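Local structure of succinate dehydrogenase (Membrane anchor subunit) (Mycolicibacterium smegmatis, 7D6V) at residues V13-P16 / R17-Q20; D255-I258 / M259-S263; T25-T28 / D29-Q33. The protein holds a membrane-embedded Rieske-type [2Fe-2S] cluster as the anchor subunit of succinate dehydrogenase and probably passes electrons from succinate oxidation to quinone. All coordinates share one frame; numbering follows the deposited sequence.

Contact 1 of 3, residues V13-P16 / R17-Q20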
loop_
_atom_site.group_PDB
_atom_site.type_symbol
_atom_site.label_atom_id
_atom_site.label_comp_id
_atom_site.label_asym_id
_atom_site.label_seq_id
_atom_site.Cartn_x
_atom_site.Cartn_y
_atom_site.Cartn_z
ATOM N N VAL C 13 -16.175 15.892 -16.209
ATOM C CA VAL C 13 -14.902 15.533 -16.816
ATOM C C VAL C 13 -14.565 16.431 -17.981
ATOM O O VAL C 13 -13.492 16.284 -18.580
ATOM C CB VAL C 13 -14.872 14.054 -17.244
ATOM C CG1 VAL C 13 -14.974 13.148 -16.031
ATOM C CG2 VAL C 13 -15.999 13.764 -18.213
ATOM N N PHE C 14 -15.453 17.358 -18.323
ATOM C CA PHE C 14 -15.224 18.360 -19.347
ATOM C C PHE C 14 -14.905 19.716 -18.740
ATOM O O PHE C 14 -14.959 20.735 -19.434
ATOM C CB PHE C 14 -16.439 18.422 -20.266
ATOM C CG PHE C 14 -17.000 17.067 -20.593
ATOM C CD1 PHE C 14 -16.320 16.211 -21.440
ATOM C CD2 PHE C 14 -18.186 16.637 -20.028
ATOM C CE1 PHE C 14 -16.821 14.963 -21.733
ATOM C CE2 PHE C 14 -18.693 15.388 -20.318
ATOM C CZ PHE C 14 -18.010 14.550 -21.173
ATOM N N SER C 15 -14.577 19.733 -17.451
ATOM C CA SER C 15 -14.157 20.929 -16.754
ATOM C C SER C 15 -12.840 21.446 -17.331
ATOM O O SER C 15 -12.066 20.682 -17.914
ATOM C CB SER C 15 -13.998 20.630 -15.267
ATOM O OG SER C 15 -15.221 20.213 -14.700
ATOM N N PRO C 16 -12.572 22.749 -17.194
ATOM C CA PRO C 16 -11.396 23.328 -17.867
ATOM C C PRO C 16 -10.061 22.733 -17.447
ATOM O O PRO C 16 -9.164 22.607 -18.287
ATOM C CB PRO C 16 -11.492 24.813 -17.496
ATOM C CG PRO C 16 -12.929 25.036 -17.220
ATOM C CD PRO C 16 -13.410 23.785 -16.569
ATOM N N ARG C 17 -9.893 22.364 -16.178
ATOM C CA ARG C 17 -8.595 21.920 -15.683
ATOM C C ARG C 17 -8.340 20.433 -15.866
ATOM O O ARG C 17 -7.206 19.988 -15.662
ATOM C CB ARG C 17 -8.441 22.266 -14.199
ATOM C CG ARG C 17 -8.375 23.746 -13.896
ATOM C CD ARG C 17 -8.280 23.976 -12.399
ATOM N NE ARG C 17 -7.040 23.436 -11.849
ATOM C CZ ARG C 17 -5.891 24.099 -11.787
ATOM N NH1 ARG C 17 -4.819 23.518 -11.270
ATOM N NH2 ARG C 17 -5.812 25.339 -12.246
ATOM N N ARG C 18 -9.343 19.659 -16.246
ATOM C CA ARG C 18 -9.176 18.222 -16.364
ATOM C C ARG C 18 -8.732 17.851 -17.773
ATOM O O ARG C 18 -8.915 18.609 -18.728
ATOM C CB ARG C 18 -10.472 17.512 -15.989
ATOM C CG ARG C 18 -10.995 17.954 -14.639
ATOM C CD ARG C 18 -12.013 16.998 -14.090
ATOM N NE ARG C 18 -12.664 17.515 -12.894
ATOM C CZ ARG C 18 -13.465 16.794 -12.120
ATOM N NH1 ARG C 18 -13.707 15.531 -12.423
ATOM N NH2 ARG C 18 -14.026 17.337 -11.053
ATOM N N ALA C 19 -8.124 16.673 -17.886
ATOM C CA ALA C 19 -7.527 16.253 -19.147
ATOM C C ALA C 19 -8.572 16.192 -20.253
ATOM O O ALA C 19 -9.702 15.746 -20.045
ATOM C CB ALA C 19 -6.842 14.899 -18.983
ATOM N N GLN C 20 -8.179 16.651 -21.437
ATOM C CA GLN C 20 -9.083 16.857 -22.566
ATOM C C GLN C 20 -9.397 15.518 -23.223
ATOM O O GLN C 20 -8.741 15.094 -24.174
ATOM C CB GLN C 20 -8.460 17.834 -23.553
ATOM C CG GLN C 20 -9.366 18.281 -24.671
ATOM C CD GLN C 20 -8.808 19.475 -25.408
ATOM O OE1 GLN C 20 -8.434 19.382 -26.573
ATOM N NE2 GLN C 20 -8.738 20.610 -24.724
#
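V13 meets R18 through its backbone: V13 O lies 4.2 Å from R18 CB, and also 4.1 Å from A19 O, while its side chain points away from 17-20, and V13 CG2 sits over the centre of the ring of the next residue, F14, 3.6 Å above the plane, so the two apolar groups pack with each other ahead of the bend. S15 opens a type I beta turn that closes at R18. The bond across the turn is weak, with R18 N donating to S15 O at 3.4 Å and an N-H...O angle of 154°. Beside it S15 CB rests 4.1 Å from R18 CG, and S15 OG approaches the guanidinium obliquely, its polar partner being the carbonyl of G12 in a weak hydrogen bond. P16 occupies the second position of the turn, its phi of -61° suited to a type I bend, and R17 follows at the corner. From the turn R18 runs out extended from CG to NE, with chi2 at -163°, which takes NE alongside S15 and the guanidinium on towards the iron-sulfur subunit. All this lies in the loop before helix 33-55, at the edge of the chain, where the iron-sulfur subunit takes over as neighbour: R18 NH2 forms a salt bridge with E162 of that subunit and a hydrogen bond to its V158 carbonyl, and V13 packs on its R93.

Contact 2 of 3, residues D255-I258 / M259-S263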
loop_
_atom_site.group_PDB
_atom_site.type_symbol
_atom_site.label_atom_id
_atom_site.label_comp_id
_atom_site.label_asym_id
_atom_site.label_seq_id
_atom_site.Cartn_x
_atom_site.Cartn_y
_atom_site.Cartn_z
ATOM N N ASP C 255 -46.513 -16.787 -3.674
ATOM C CA ASP C 255 -47.793 -16.268 -4.149
ATOM C C ASP C 255 -48.341 -17.096 -5.300
ATOM O O ASP C 255 -49.525 -17.442 -5.316
ATOM C CB ASP C 255 -47.661 -14.810 -4.584
ATOM C CG ASP C 255 -48.999 -14.094 -4.618
ATOM O OD1 ASP C 255 -49.216 -13.155 -3.838
ATOM O OD2 ASP C 255 -49.851 -14.477 -5.445
ATOM N N PHE C 256 -47.502 -17.393 -6.292
ATOM C CA PHE C 256 -47.992 -18.070 -7.485
ATOM C C PHE C 256 -48.528 -19.455 -7.150
ATOM O O PHE C 256 -49.613 -19.838 -7.608
ATOM C CB PHE C 256 -46.879 -18.147 -8.528
ATOM C CG PHE C 256 -47.352 -18.562 -9.884
ATOM C CD1 PHE C 256 -48.260 -17.786 -10.577
ATOM C CD2 PHE C 256 -46.889 -19.725 -10.467
ATOM C CE1 PHE C 256 -48.700 -18.163 -11.820
ATOM C CE2 PHE C 256 -47.325 -20.106 -11.710
ATOM C CZ PHE C 256 -48.233 -19.325 -12.388
ATOM N N TYR C 257 -47.797 -20.211 -6.328
ATOM C CA TYR C 257 -48.248 -21.543 -5.947
ATOM C C TYR C 257 -49.540 -21.481 -5.145
ATOM O O TYR C 257 -50.472 -22.260 -5.388
ATOM C CB TYR C 257 -47.160 -22.264 -5.148
ATOM C CG TYR C 257 -47.543 -23.676 -4.775
ATOM C CD1 TYR C 257 -47.307 -24.730 -5.640
ATOM C CD2 TYR C 257 -48.156 -23.952 -3.564
ATOM C CE1 TYR C 257 -47.664 -26.015 -5.308
ATOM C CE2 TYR C 257 -48.515 -25.234 -3.226
ATOM C CZ TYR C 257 -48.267 -26.260 -4.100
ATOM O OH TYR C 257 -48.623 -27.542 -3.763
ATOM N N ILE C 258 -49.611 -20.574 -4.166
ATOM C CA ILE C 258 -50.814 -20.499 -3.344
ATOM C C ILE C 258 -52.011 -20.106 -4.195
ATOM O O ILE C 258 -53.105 -20.653 -4.039
ATOM C CB ILE C 258 -50.608 -19.536 -2.161
ATOM C CG1 ILE C 258 -49.606 -20.124 -1.175
ATOM C CG2 ILE C 258 -51.918 -19.289 -1.441
ATOM C CD1 ILE C 258 -49.421 -19.300 0.068
ATOM N N MET C 259 -51.821 -19.160 -5.118
ATOM C CA MET C 259 -52.891 -18.777 -6.032
ATOM C C MET C 259 -53.349 -19.956 -6.879
ATOM O O MET C 259 -54.553 -20.147 -7.091
ATOM C CB MET C 259 -52.421 -17.640 -6.931
ATOM C CG MET C 259 -53.476 -17.134 -7.889
ATOM S SD MET C 259 -52.855 -15.784 -8.899
ATOM C CE MET C 259 -51.739 -16.672 -9.976
ATOM N N LEU C 260 -52.402 -20.746 -7.390
ATOM C CA LEU C 260 -52.772 -21.904 -8.195
ATOM C C LEU C 260 -53.608 -22.888 -7.392
ATOM O O LEU C 260 -54.606 -23.422 -7.889
ATOM C CB LEU C 260 -51.518 -22.587 -8.732
ATOM C CG LEU C 260 -50.848 -21.927 -9.929
ATOM C CD1 LEU C 260 -49.430 -22.426 -10.056
ATOM C CD2 LEU C 260 -51.638 -22.229 -11.177
ATOM N N VAL C 261 -53.222 -23.128 -6.140
ATOM C CA VAL C 261 -53.961 -24.079 -5.315
ATOM C C VAL C 261 -55.339 -23.533 -4.952
ATOM O O VAL C 261 -56.327 -24.275 -4.944
ATOM C CB VAL C 261 -53.147 -24.453 -4.066
ATOM C CG1 VAL C 261 -53.924 -25.424 -3.207
ATOM C CG2 VAL C 261 -51.825 -25.062 -4.475
ATOM N N ALA C 262 -55.438 -22.237 -4.647
ATOM C CA ALA C 262 -56.737 -21.673 -4.285
ATOM C C ALA C 262 -57.682 -21.691 -5.481
ATOM O O ALA C 262 -58.852 -22.069 -5.355
ATOM C CB ALA C 262 -56.575 -20.257 -3.752
ATOM N N SER C 263 -57.201 -21.269 -6.651
ATOM C CA SER C 263 -58.039 -21.294 -7.843
ATOM C C SER C 263 -58.449 -22.724 -8.164
ATOM O O SER C 263 -59.631 -23.072 -8.087
ATOM C CB SER C 263 -57.300 -20.673 -9.026
ATOM O OG SER C 263 -57.034 -19.303 -8.792
#
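Y257 and V261, F256 and L260, and F256 and M259 touch as neighbours one turn apart on an alpha-helix, the long C-terminal helix 240-264 of this membrane subunit, close to its end. The regular i to i+4 ladder holds the backbone: M259 N, L260 N, V261 N and A262 N each donate to the carbonyl four residues earlier, the first of them reaching D255 O at 2.9 Å. On one side V261 CG2 lies over a face of the Y257 ring as a CH-pi contact, 3.9 Å from the ring centroid and 26° off the normal, displaced towards the CE2 edge. With chi1 of -177° Y257 throws its ring away from its own backbone N, and the ring also packs on I191 of helix 188-204. The F256 ring meets two side chains: L260 CD1 comes to 3.5 Å from F256 CE2, with L260 CG over one face, while M259 CE, brought round by the bend at chi3 (72°), reaches 3.7 Å from F256 CD1 at an oblique approach. D255 has its carboxylate in a salt bridge with R52 of helix 33-55, and the M259 side chain packs on that same arginine, joining the two helices. At the last turn M259 O takes two bonds from S263, one from N at 2.9 Å and one from OG at 3.1 Å, which arrive from opposite faces of the carbonyl plane.

Contact 3 of 3, residues T25-T28 / D29-Q33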
loop_
_atom_site.group_PDB
_atom_site.type_symbol
_atom_site.label_atom_id
_atom_site.label_comp_id
_atom_site.label_asym_id
_atom_site.label_seq_id
_atom_site.Cartn_x
_atom_site.Cartn_y
_atom_site.Cartn_z
ATOM N N THR C 25 -17.365 8.069 -21.796
ATOM C CA THR C 25 -16.560 7.049 -21.144
ATOM C C THR C 25 -15.654 6.418 -22.189
ATOM O O THR C 25 -15.934 6.462 -23.389
ATOM C CB THR C 25 -17.425 5.986 -20.453
ATOM O OG1 THR C 25 -16.628 5.259 -19.510
ATOM C CG2 THR C 25 -18.012 5.014 -21.465
ATOM N N LEU C 26 -14.547 5.847 -21.722
ATOM C CA LEU C 26 -13.634 5.108 -22.581
ATOM C C LEU C 26 -13.748 3.604 -22.383
ATOM O O LEU C 26 -12.944 2.853 -22.942
ATOM C CB LEU C 26 -12.193 5.562 -22.349
ATOM C CG LEU C 26 -11.798 6.885 -23.003
ATOM C CD1 LEU C 26 -10.402 7.289 -22.585
ATOM C CD2 LEU C 26 -11.895 6.790 -24.511
ATOM N N ARG C 27 -14.726 3.150 -21.606
ATOM C CA ARG C 27 -14.918 1.725 -21.391
ATOM C C ARG C 27 -15.412 1.055 -22.666
ATOM O O ARG C 27 -16.204 1.623 -23.423
ATOM C CB ARG C 27 -15.906 1.491 -20.249
ATOM C CG ARG C 27 -15.353 1.853 -18.886
ATOM C CD ARG C 27 -16.377 1.663 -17.784
ATOM N NE ARG C 27 -16.874 0.294 -17.731
ATOM C CZ ARG C 27 -17.497 -0.236 -16.685
ATOM N NH1 ARG C 27 -17.701 0.484 -15.595
ATOM N NH2 ARG C 27 -17.913 -1.492 -16.728
ATOM N N THR C 28 -14.937 -0.166 -22.903
ATOM C CA THR C 28 -15.271 -0.918 -24.102
ATOM C C THR C 28 -16.159 -2.120 -23.822
ATOM O O THR C 28 -16.548 -2.819 -24.764
ATOM C CB THR C 28 -13.990 -1.373 -24.815
ATOM O OG1 THR C 28 -13.200 -2.168 -23.922
ATOM C CG2 THR C 28 -13.177 -0.179 -25.271
ATOM N N ASP C 29 -16.491 -2.380 -22.563
ATOM C CA ASP C 29 -17.379 -3.469 -22.195
ATOM C C ASP C 29 -18.831 -3.005 -22.290
ATOM O O ASP C 29 -19.127 -1.894 -22.735
ATOM C CB ASP C 29 -17.039 -3.972 -20.795
ATOM C CG ASP C 29 -17.045 -2.863 -19.763
ATOM O OD1 ASP C 29 -17.122 -1.683 -20.154
ATOM O OD2 ASP C 29 -16.973 -3.171 -18.557
ATOM N N ARG C 30 -19.760 -3.864 -21.872
ATOM C CA ARG C 30 -21.181 -3.526 -21.828
ATOM C C ARG C 30 -21.513 -3.093 -20.404
ATOM O O ARG C 30 -22.090 -3.837 -19.612
ATOM C CB ARG C 30 -22.032 -4.708 -22.275
ATOM C CG ARG C 30 -22.173 -4.840 -23.777
ATOM C CD ARG C 30 -23.130 -5.957 -24.140
ATOM N NE ARG C 30 -22.910 -7.151 -23.329
ATOM C CZ ARG C 30 -22.071 -8.130 -23.649
ATOM N NH1 ARG C 30 -21.368 -8.064 -24.772
ATOM N NH2 ARG C 30 -21.935 -9.177 -22.847
ATOM N N TRP C 31 -21.132 -1.857 -20.081
ATOM C CA TRP C 31 -21.333 -1.334 -18.735
ATOM C C TRP C 31 -22.801 -1.084 -18.420
ATOM O O TRP C 31 -23.154 -0.933 -17.248
ATOM C CB TRP C 31 -20.536 -0.045 -18.556
ATOM C CG TRP C 31 -20.652 0.900 -19.708
ATOM C CD1 TRP C 31 -19.801 1.011 -20.762
ATOM C CD2 TRP C 31 -21.681 1.872 -19.920
ATOM N NE1 TRP C 31 -20.234 1.988 -21.619
ATOM C CE2 TRP C 31 -21.387 2.533 -21.124
ATOM C CE3 TRP C 31 -22.823 2.245 -19.207
ATOM C CZ2 TRP C 31 -22.192 3.549 -21.631
ATOM C CZ3 TRP C 31 -23.619 3.250 -19.712
ATOM C CH2 TRP C 31 -23.299 3.891 -20.913
ATOM N N TRP C 32 -23.657 -1.050 -19.435
ATOM C CA TRP C 32 -25.080 -0.797 -19.276
ATOM C C TRP C 32 -25.893 -2.068 -19.074
ATOM O O TRP C 32 -27.122 -1.995 -18.989
ATOM C CB TRP C 32 -25.607 -0.046 -20.500
ATOM C CG TRP C 32 -25.002 -0.529 -21.779
ATOM C CD1 TRP C 32 -23.905 -0.024 -22.410
ATOM C CD2 TRP C 32 -25.457 -1.622 -22.581
ATOM N NE1 TRP C 32 -23.650 -0.732 -23.555
ATOM C CE2 TRP C 32 -24.590 -1.720 -23.683
ATOM C CE3 TRP C 32 -26.515 -2.526 -22.476
ATOM C CZ2 TRP C 32 -24.749 -2.683 -24.675
ATOM C CZ3 TRP C 32 -26.670 -3.483 -23.456
ATOM C CH2 TRP C 32 -25.793 -3.555 -24.541
ATOM N N GLN C 33 -25.239 -3.227 -19.001
ATOM C CA GLN C 33 -25.965 -4.489 -18.929
ATOM C C GLN C 33 -26.589 -4.695 -17.552
ATOM O O GLN C 33 -27.756 -5.087 -17.442
ATOM C CB GLN C 33 -25.020 -5.635 -19.279
ATOM C CG GLN C 33 -25.685 -6.822 -19.928
ATOM C CD GLN C 33 -24.871 -8.085 -19.779
ATOM O OE1 GLN C 33 -24.377 -8.637 -20.760
ATOM N NE2 GLN C 33 -24.732 -8.554 -18.548
#
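A chi1 of 54° places the D29 carboxylate between its own backbone N and carbonyl carbon, turned back towards R27, whose chain bends at chi3 (58°) to present its guanidinium side-on. The two groups form a salt bridge of two bonds, one to each oxygen. R27 NE reaches D29 OD1 at 3.1 Å on the oxygen's syn lone pair, and R27 NH2 reaches D29 OD2 at 2.7 Å, on the syn side but out of the carboxylate plane. Both oxygens lie near the guanidinium plane, yet the two flat groups are twisted 32° apart. This paired grip fixes the rotation of the arginine head, and the W31 methylene lies over one face: W31 CB sits 3.4 Å above the R27 guanidinium plane, towards its rim, 3.5 Å from R27 NH2. The indole itself is steeply inclined to that plane, so ring stacking plays no part. W31 NE1 is met by T25 CG2 at 3.8 Å, and R27 CB comes within 4.0 Å of W31 CD1. T25 OG1 hydrogen-bonds the carbonyl of A133. W31 also packs on A131 and V134. In the iron-sulfur subunit, R27 and T28 touch G68 and N67 respectively, and D29 OD2 makes a long, weak ion pair with R69. The loop thus borders both the loop holding A131, A133 and V134 and that subunit, and the type I turn R30 to Q33 delivers the chain into helix 33-55.

Contacts 1 and 3 belong to the same N-terminal arm, with centres about 21 Å apart and nearest atoms about 7 Å apart, and both border the iron-sulfur subunit. Contact 2 is far off, its centre about 58 Å from that of contact 1, on the opposite side of the chain's centre, and about 42 Å from that of contact 3. Helix 33-55 bridges the gap: contact 3 runs into its start, and R52 near its far end pairs with D255 of contact 2. L42 and F45 on this helix and L248 on helix 240-264 line the pocket of the bound phospholipid, which is about 13 Å from the D255 side chain, and H240, at the start of contact 2's helix, belongs to the [2Fe-2S] pocket of this chain.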